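Local coordinates for protein guanidinopropionase (Pseudomonas aeruginosa, PDB 3NIQ) that hydrolyses 3-guanidinopropanoate to beta-alanine and urea with the help of two manganese ions per subunit, and works as a homohexamer, at residues 288-291 with 295-298; 41-46 with 56-61. All coordinates share one frame; numbering follows the deposited sequence.

Contact 1 (288-291 with 295-298)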
loop_
_atom_site.group_PDB
_atom_site.type_symbol
_atom_site.label_atom_id
_atom_site.label_comp_id
_atom_site.label_asym_id
_atom_site.label_seq_id
_atom_site.Cartn_x
_atom_site.Cartn_y
_atom_site.Cartn_z
ATOM N N PRO A 288 -5.783 5.995 8.451
ATOM C CA PRO A 288 -4.466 6.245 7.847
ATOM C C PRO A 288 -3.437 5.146 8.134
ATOM O O PRO A 288 -2.455 5.043 7.422
ATOM C CB PRO A 288 -4.025 7.567 8.494
ATOM C CG PRO A 288 -5.287 8.238 8.880
ATOM C CD PRO A 288 -6.176 7.101 9.350
ATOM N N PHE A 289 -3.652 4.329 9.163
ATOM C CA PHE A 289 -2.732 3.221 9.407
ATOM C C PHE A 289 -3.341 1.882 9.064
ATOM O O PHE A 289 -2.766 0.829 9.379
ATOM C CB PHE A 289 -2.232 3.261 10.856
ATOM C CG PHE A 289 -1.481 4.522 11.170
ATOM C CD1 PHE A 289 -0.133 4.631 10.865
ATOM C CD2 PHE A 289 -2.149 5.635 11.682
ATOM C CE1 PHE A 289 0.552 5.819 11.131
ATOM C CE2 PHE A 289 -1.477 6.815 11.944
ATOM C CZ PHE A 289 -0.139 6.904 11.681
ATOM N N ASP A 290 -4.506 1.912 8.427
ATOM C CA ASP A 290 -5.240 0.668 8.126
ATOM C C ASP A 290 -4.747 0.085 6.808
ATOM O O ASP A 290 -4.107 0.786 6.010
ATOM C CB ASP A 290 -6.740 0.936 8.098
ATOM C CG ASP A 290 -7.591 -0.335 8.221
ATOM O OD1 ASP A 290 -7.062 -1.431 8.479
ATOM O OD2 ASP A 290 -8.823 -0.239 8.016
ATOM N N VAL A 291 -5.052 -1.191 6.572
ATOM C CA VAL A 291 -4.592 -1.867 5.358
ATOM C C VAL A 291 -5.792 -2.428 4.615
ATOM O O VAL A 291 -6.416 -3.396 5.076
ATOM C CB VAL A 291 -3.608 -3.018 5.692
ATOM C CG1 VAL A 291 -3.175 -3.727 4.429
ATOM C CG2 VAL A 291 -2.384 -2.486 6.465
ATOM N N THR A 295 -9.286 -3.031 9.346
ATOM C CA THR A 295 -9.636 -2.661 10.723
ATOM C C THR A 295 -11.039 -2.039 10.750
ATOM O O THR A 295 -11.831 -2.247 11.698
ATOM C CB THR A 295 -8.566 -1.693 11.327
ATOM O OG1 THR A 295 -7.241 -2.202 11.062
ATOM C CG2 THR A 295 -8.720 -1.549 12.861
ATOM N N ALA A 296 -11.337 -1.268 9.712
ATOM C CA ALA A 296 -12.696 -0.773 9.471
ATOM C C ALA A 296 -13.714 -1.917 9.454
ATOM O O ALA A 296 -14.785 -1.818 10.071
ATOM C CB ALA A 296 -12.752 0.014 8.151
ATOM N N LEU A 297 -13.385 -2.991 8.746
ATOM C CA LEU A 297 -14.267 -4.168 8.712
ATOM C C LEU A 297 -14.348 -4.868 10.069
ATOM O O LEU A 297 -15.432 -5.266 10.513
ATOM C CB LEU A 297 -13.846 -5.151 7.610
ATOM C CG LEU A 297 -14.695 -6.430 7.538
ATOM C CD1 LEU A 297 -16.140 -6.098 7.188
ATOM C CD2 LEU A 297 -14.103 -7.436 6.563
ATOM N N VAL A 298 -13.218 -5.025 10.746
ATOM C CA VAL A 298 -13.250 -5.546 12.112
ATOM C C VAL A 298 -14.160 -4.641 12.973
ATOM O O VAL A 298 -15.006 -5.120 13.719
ATOM C CB VAL A 298 -11.809 -5.618 12.730
ATOM C CG1 VAL A 298 -11.852 -5.650 14.233
ATOM C CG2 VAL A 298 -11.046 -6.821 12.207
#
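In this alpha/beta fold of the arginase family, the D290 carboxylate receives N-H groups from the first turn of helix 294-317, groups that the helix cannot satisfy from within. The shortest bond comes from a hydroxyl: T295 OG1 donates to D290 OD1 over 2.7 Å, well above the carboxylate plane. T295 N sends its main bond to the same D290 OD1 at 2.9 Å, from the syn side and close to the plane. Held within its own segment by V291 N as well, OD1 accepts from three donors. The straightest bond runs from A296 N to D290 OD2 (3.2 Å, N-H...O 168°), reaching that oxygen from above the plane, and a weaker, more bent branch from T295 N also goes to OD2. Both torsions serve this meeting: D290 CG stands anti to its own N (chi1 -162°), extending the acid toward the helix, while T295 OG1 sits on the side of its backbone N, so that hydroxyl and amide converge on one oxygen. Such a concentration of N-H dipoles at a helix start would be expected to favour the charged carboxylate. T295 OG1 has a further partner in G251 N, and P250 packs against both D290 and T295. The contact joins the end of the loop after strand 277-283 to the start of helix 294-317, with the T295 side chain about 8 Å from those of the manganese ligands D240 and D242. Farther out, V291 meets V291 of neighbouring subunits. Beyond the bonds, packing between the two segments is slight, the A296 CB methyl lying 3.9 Å from D290 OD2.

Contact 2 (41-46 with 56-61)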
loop_
_atom_site.group_PDB
_atom_site.type_symbol
_atom_site.label_atom_id
_atom_site.label_comp_id
_atom_site.label_asym_id
_atom_site.label_seq_id
_atom_site.Cartn_x
_atom_site.Cartn_y
_atom_site.Cartn_z
ATOM N N GLY A 41 -21.348 8.162 15.102
ATOM C CA GLY A 41 -19.927 8.338 14.914
ATOM C C GLY A 41 -19.381 9.441 15.806
ATOM O O GLY A 41 -20.033 10.464 16.004
ATOM N N VAL A 42 -18.181 9.244 16.360
ATOM C CA VAL A 42 -17.514 10.332 17.071
ATOM C C VAL A 42 -16.115 10.561 16.498
ATOM O O VAL A 42 -15.113 10.013 17.000
ATOM C CB VAL A 42 -17.445 10.085 18.551
ATOM C CG1 VAL A 42 -16.996 11.372 19.234
ATOM C CG2 VAL A 42 -18.812 9.606 19.077
ATOM N N PRO A 43 -16.047 11.372 15.441
ATOM C CA PRO A 43 -14.832 11.503 14.643
ATOM C C PRO A 43 -13.869 12.472 15.308
ATOM O O PRO A 43 -13.756 13.613 14.891
ATOM C CB PRO A 43 -15.357 12.040 13.308
ATOM C CG PRO A 43 -16.602 12.832 13.682
ATOM C CD PRO A 43 -17.202 12.084 14.838
ATOM N N TRP A 44 -13.176 12.002 16.343
ATOM C CA TRP A 44 -12.429 12.894 17.216
ATOM C C TRP A 44 -11.198 12.196 17.780
ATOM O O TRP A 44 -11.293 11.124 18.395
ATOM C CB TRP A 44 -13.349 13.363 18.344
ATOM C CG TRP A 44 -12.697 14.296 19.317
ATOM C CD1 TRP A 44 -11.972 15.416 19.021
ATOM C CD2 TRP A 44 -12.734 14.206 20.748
ATOM N NE1 TRP A 44 -11.549 16.025 20.183
ATOM C CE2 TRP A 44 -11.996 15.302 21.254
ATOM C CE3 TRP A 44 -13.319 13.301 21.653
ATOM C CZ2 TRP A 44 -11.821 15.524 22.621
ATOM C CZ3 TRP A 44 -13.154 13.533 23.026
ATOM C CH2 TRP A 44 -12.415 14.643 23.489
ATOM N N ASP A 45 -10.027 12.764 17.531
ATOM C CA ASP A 45 -8.794 12.163 18.068
ATOM C C ASP A 45 -7.898 13.196 18.762
ATOM O O ASP A 45 -6.674 13.030 18.845
ATOM C CB ASP A 45 -8.034 11.354 16.985
ATOM C CG ASP A 45 -7.656 12.198 15.757
ATOM O OD1 ASP A 45 -7.650 13.456 15.839
ATOM O OD2 ASP A 45 -7.372 11.590 14.700
ATOM N N GLY A 46 -8.524 14.250 19.275
ATOM C CA GLY A 46 -7.821 15.274 20.076
ATOM C C GLY A 46 -7.041 14.701 21.268
ATOM O O GLY A 46 -6.016 15.261 21.686
ATOM N N HIS A 56 -10.961 9.686 11.359
ATOM C CA HIS A 56 -11.539 9.114 10.122
ATOM C C HIS A 56 -12.247 7.781 10.324
ATOM O O HIS A 56 -12.873 7.243 9.399
ATOM C CB HIS A 56 -10.445 8.952 9.047
ATOM C CG HIS A 56 -9.673 10.212 8.797
ATOM N ND1 HIS A 56 -10.221 11.304 8.157
ATOM C CD2 HIS A 56 -8.406 10.561 9.121
ATOM C CE1 HIS A 56 -9.313 12.263 8.069
ATOM N NE2 HIS A 56 -8.209 11.845 8.662
ATOM N N GLY A 57 -12.139 7.235 11.525
ATOM C CA GLY A 57 -12.692 5.902 11.790
ATOM C C GLY A 57 -14.163 5.740 11.474
ATOM O O GLY A 57 -14.560 4.772 10.819
ATOM N N PRO A 58 -15.000 6.683 11.929
ATOM C CA PRO A 58 -16.420 6.485 11.691
ATOM C C PRO A 58 -16.798 6.445 10.203
ATOM O O PRO A 58 -17.677 5.672 9.801
ATOM C CB PRO A 58 -17.056 7.693 12.384
ATOM C CG PRO A 58 -16.081 8.023 13.478
ATOM C CD PRO A 58 -14.756 7.875 12.757
ATOM N N ARG A 59 -16.134 7.246 9.385
ATOM C CA ARG A 59 -16.436 7.210 7.963
ATOM C C ARG A 59 -16.109 5.832 7.368
ATOM O O ARG A 59 -16.894 5.269 6.603
ATOM C CB ARG A 59 -15.680 8.292 7.197
ATOM C CG ARG A 59 -16.137 8.350 5.701
ATOM C CD ARG A 59 -15.844 9.679 5.100
ATOM N NE ARG A 59 -16.857 10.653 5.492
ATOM C CZ ARG A 59 -16.744 11.966 5.314
ATOM N NH1 ARG A 59 -15.651 12.484 4.772
ATOM N NH2 ARG A 59 -17.722 12.773 5.703
ATOM N N GLU A 60 -14.944 5.286 7.703
ATOM C CA GLU A 60 -14.552 4.035 7.061
ATOM C C GLU A 60 -15.287 2.843 7.659
ATOM O O GLU A 60 -15.558 1.852 6.967
ATOM C CB GLU A 60 -13.029 3.850 7.098
ATOM C CG GLU A 60 -12.283 4.945 6.301
ATOM C CD GLU A 60 -12.849 5.151 4.903
ATOM O OE1 GLU A 60 -13.157 4.138 4.234
ATOM O OE2 GLU A 60 -12.991 6.324 4.483
ATOM N N VAL A 61 -15.613 2.920 8.949
ATOM C CA VAL A 61 -16.502 1.885 9.520
ATOM C C VAL A 61 -17.910 1.931 8.865
ATOM O O VAL A 61 -18.512 0.886 8.608
ATOM C CB VAL A 61 -16.584 1.961 11.083
ATOM C CG1 VAL A 61 -17.686 1.043 11.625
ATOM C CG2 VAL A 61 -15.239 1.550 11.697
#
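P58, in the first turn of helix 57-64, presents the CB-CG-CD edge of its ring to the end of strand 37-42, and this one side chain carries the direct contact of a strand-loop-helix connection leaving the parallel beta sheet of the alpha/beta arginase fold. The interaction is van der Waals throughout, without a hydrogen bond between the two segments. Ring atom CB of P58 rests 3.9 Å from G41 CA, on the side where a beta carbon would have pointed at the helix; the absence of one lets the backbones close to 5.1 Å between the CA atoms of G41 and P58. One atom farther round the ring, P58 CG approaches V42 N at 3.8 Å and also packs against P43 CA. Proline meets proline where P43 CB comes to 4.1 Å from P58 CG. P43 is the centre of an inverse gamma turn, whose weak bond from W44 N to V42 O bends the chain as it leaves the strand. The hydrogen bonding of these segments is directed elsewhere: G41 and V42 pair with the flanking strands, through G89 and V122, and the carboxylate of D45 is held by R55 and G53 N in the intervening loop. V42 points away from helix 57-64, and its side chain packs on Y109 of helix 98-114. R59 gives hydrogen bonds to the backbone carbonyls of R16 and G19 in a neighbouring subunit. Across these two segments the fit rests on shape, the edge of a puckered proline ring against a glycine and a turned backbone, so the orientation is probably set by the surrounding sheet, loop and subunit contacts.

How the contacts relate
From the N terminus, contact 2 comes first: strand 37-42 runs out into a loop, and the chain returns as helix 57-64, closing that loop. More than two hundred residues later, contact 1 closes a turn with only three intervening residues, where the loop after strand 277-283 enters helix 294-317. The two follow in series, neither nested nor crossed, yet their centres lie 12 Å apart. The helices touch directly, A296 CB standing 3.6 Å from E60 O, while P288 CG meets the ring of H56 at CD2. Early and late parts of the chain are thus packed together, and both contacts reach the same neighbouring subunit.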